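Local coordinates for Mlr7391 protein (Mesorhizobium loti, PDB 3HK4), which is of unknown function but has an NTF2-like, SnoaL-type fold and may be a polyketide cyclase, at residues A26-E31 with A42-A47. Sequence-based numbering, arbitrary orientation.
Sequences AKDFTE and AEKYNA
Phe-29 and Tyr-45 bring the two backbones closest, with their CA atoms 7.6 Å apart, where helix 22-34 faces the last turn of helix 38-45. Side chains make the contact, and no backbone bond crosses it. Asp-28 carries the polar part. Its OD2 accepts a hydrogen bond from Tyr-45 OH at 2.4 Å, shorter than usual, so the exact length is doubtful. The same oxygen takes a hydrogen bond from Lys-44 NZ at 2.7 Å, which is also a salt bridge. The ammonium comes to the syn side of OD2, 19° out of the carboxylate plane. OD2 thus has two donors, which would be expected to restrict the carboxylate. OD2 sits at the edge of the Tyr-45 ring, while the carboxylate plane stands steeply to the ring, at 79°. Lys-44 runs fully extended from helix 38-45 to reach the acid. On the way its CG lies over the centre of one face of the Tyr-45 ring, 3.8 Å above the plane. The apolar part lies further back along the same side of the tyrosine ring, at CD2. Tyr-45 CD2 meets the edge of the Phe-29 ring at CD1, 3.8 Å away; the two side chains lie alongside one another and run in opposite senses. Tyr-45 has CG anti to its carbonyl carbon (chi1 -71°), which sends the ring out toward helix 22-34. The Phe-29 ring also meets Tyr-122 edge-to-face and packs on Leu-99 and Ile-129 of the sheet. Asn-46 is the first residue to leave the helical conformation, and backbone hydrogen bonds of Tyr-45 and Ala-47 with Ile-129 join the end of the helix to strand 128-135. The contact joins the two N-terminal helices over the curved sheet, as in the alpha+beta cone of NTF2-like, SnoaL-type proteins.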
loop_
_atom_site.group_PDB
_atom_site.type_symbol
_atom_site.label_atom_id
_atom_site.label_comp_id
_atom_site.label_asym_id
_atom_site.label_seq_id
_atom_site.Cartn_x
_atom_site.Cartn_y
_atom_site.Cartn_z
ATOM N N ALA A 26 12.786 19.646 11.677
ATOM C CA ALA A 26 11.736 20.095 10.799
ATOM C C ALA A 26 12.261 20.737 9.534
ATOM O O ALA A 26 11.726 20.484 8.452
ATOM C CB ALA A 26 10.818 21.097 11.542
ATOM N N LYS A 27 13.264 21.601 9.679
ATOM C CA LYS A 27 13.874 22.290 8.558
ATOM C C LYS A 27 14.600 21.327 7.651
ATOM O O LYS A 27 14.466 21.385 6.433
ATOM C CB LYS A 27 14.823 23.349 9.071
ATOM C CG LYS A 27 15.553 24.145 7.994
ATOM C CD LYS A 27 16.635 25.054 8.616
ATOM C CE LYS A 27 17.318 25.967 7.557
ATOM N NZ LYS A 27 18.073 25.254 6.487
ATOM N N ASP A 28 15.338 20.402 8.213
ATOM C CA ASP A 28 16.081 19.457 7.369
ATOM C C ASP A 28 15.092 18.592 6.582
ATOM O O ASP A 28 15.192 18.476 5.373
ATOM C CB ASP A 28 17.002 18.615 8.241
ATOM C CG ASP A 28 17.918 17.728 7.456
ATOM O OD1 ASP A 28 18.358 18.126 6.369
ATOM O OD2 ASP A 28 18.215 16.619 7.947
ATOM N N PHE A 29 14.150 17.984 7.284
ATOM C CA PHE A 29 13.127 17.100 6.682
ATOM C C PHE A 29 12.382 17.814 5.572
ATOM O O PHE A 29 12.195 17.262 4.502
ATOM C CB PHE A 29 12.190 16.646 7.806
ATOM C CG PHE A 29 11.110 15.709 7.389
ATOM C CD1 PHE A 29 11.318 14.375 7.381
ATOM C CD2 PHE A 29 9.846 16.182 7.092
ATOM C CE1 PHE A 29 10.271 13.504 7.010
ATOM C CE2 PHE A 29 8.818 15.334 6.717
ATOM C CZ PHE A 29 9.048 13.987 6.699
ATOM N N THR A 30 12.005 19.060 5.817
ATOM C CA THR A 30 11.265 19.857 4.814
ATOM C C THR A 30 12.115 20.112 3.586
ATOM O O THR A 30 11.638 19.982 2.467
ATOM C CB THR A 30 10.764 21.182 5.425
ATOM O OG1 THR A 30 9.952 20.847 6.554
ATOM C CG2 THR A 30 9.945 22.003 4.389
ATOM N N GLU A 31 13.367 20.476 3.791
ATOM C CA GLU A 31 14.255 20.743 2.680
ATOM C C GLU A 31 14.447 19.485 1.846
ATOM O O GLU A 31 14.472 19.526 0.625
ATOM C CB GLU A 31 15.595 21.299 3.192
ATOM C CG GLU A 31 15.485 22.741 3.707
ATOM C CD GLU A 31 16.781 23.276 4.361
ATOM O OE1 GLU A 31 17.829 22.580 4.351
ATOM O OE2 GLU A 31 16.737 24.407 4.905
ATOM N N ALA A 42 12.683 10.000 4.885
ATOM C CA ALA A 42 12.055 8.916 5.577
ATOM C C ALA A 42 13.105 8.023 6.292
ATOM O O ALA A 42 12.958 7.692 7.468
ATOM C CB ALA A 42 11.231 8.090 4.580
ATOM N N GLU A 43 14.146 7.628 5.587
ATOM C CA GLU A 43 15.185 6.783 6.193
ATOM C C GLU A 43 15.916 7.514 7.303
ATOM O O GLU A 43 16.301 6.926 8.324
ATOM C CB GLU A 43 16.144 6.297 5.100
ATOM C CG GLU A 43 17.174 5.285 5.532
ATOM C CD GLU A 43 18.349 5.848 6.302
ATOM O OE1 GLU A 43 18.839 6.941 5.956
ATOM O OE2 GLU A 43 18.829 5.164 7.239
ATOM N N LYS A 44 16.175 8.787 7.113
ATOM C CA LYS A 44 16.889 9.540 8.161
ATOM C C LYS A 44 16.079 9.776 9.430
ATOM O O LYS A 44 16.592 9.689 10.555
ATOM C CB LYS A 44 17.363 10.914 7.611
ATOM C CG LYS A 44 18.310 11.717 8.548
ATOM C CD LYS A 44 18.837 12.948 7.881
ATOM C CE LYS A 44 19.670 13.772 8.789
ATOM N NZ LYS A 44 20.252 14.866 7.980
ATOM N N TYR A 45 14.795 10.042 9.265
ATOM C CA TYR A 45 14.026 10.511 10.396
ATOM C C TYR A 45 12.917 9.618 10.907
ATOM O O TYR A 45 12.500 9.812 12.029
ATOM C CB TYR A 45 13.430 11.894 10.047
ATOM C CG TYR A 45 14.482 12.991 10.000
ATOM C CD1 TYR A 45 15.138 13.358 11.141
ATOM C CD2 TYR A 45 14.807 13.641 8.826
ATOM C CE1 TYR A 45 16.099 14.303 11.154
ATOM C CE2 TYR A 45 15.777 14.626 8.816
ATOM C CZ TYR A 45 16.391 14.985 10.012
ATOM O OH TYR A 45 17.400 15.934 10.087
ATOM N N ASN A 46 12.431 8.664 10.125
ATOM C CA ASN A 46 11.287 7.894 10.592
ATOM C C ASN A 46 11.678 6.944 11.688
ATOM O O ASN A 46 12.706 6.289 11.613
ATOM C CB ASN A 46 10.616 7.085 9.509
ATOM C CG ASN A 46 9.883 7.926 8.497
ATOM O OD1 ASN A 46 9.609 9.127 8.706
ATOM N ND2 ASN A 46 9.453 7.258 7.410
ATOM N N ALA A 47 10.848 6.860 12.711
ATOM C CA ALA A 47 11.079 5.887 13.792
ATOM C C ALA A 47 10.775 4.529 13.230
ATOM O O ALA A 47 9.958 4.407 12.316
ATOM C CB ALA A 47 10.143 6.166 14.965
#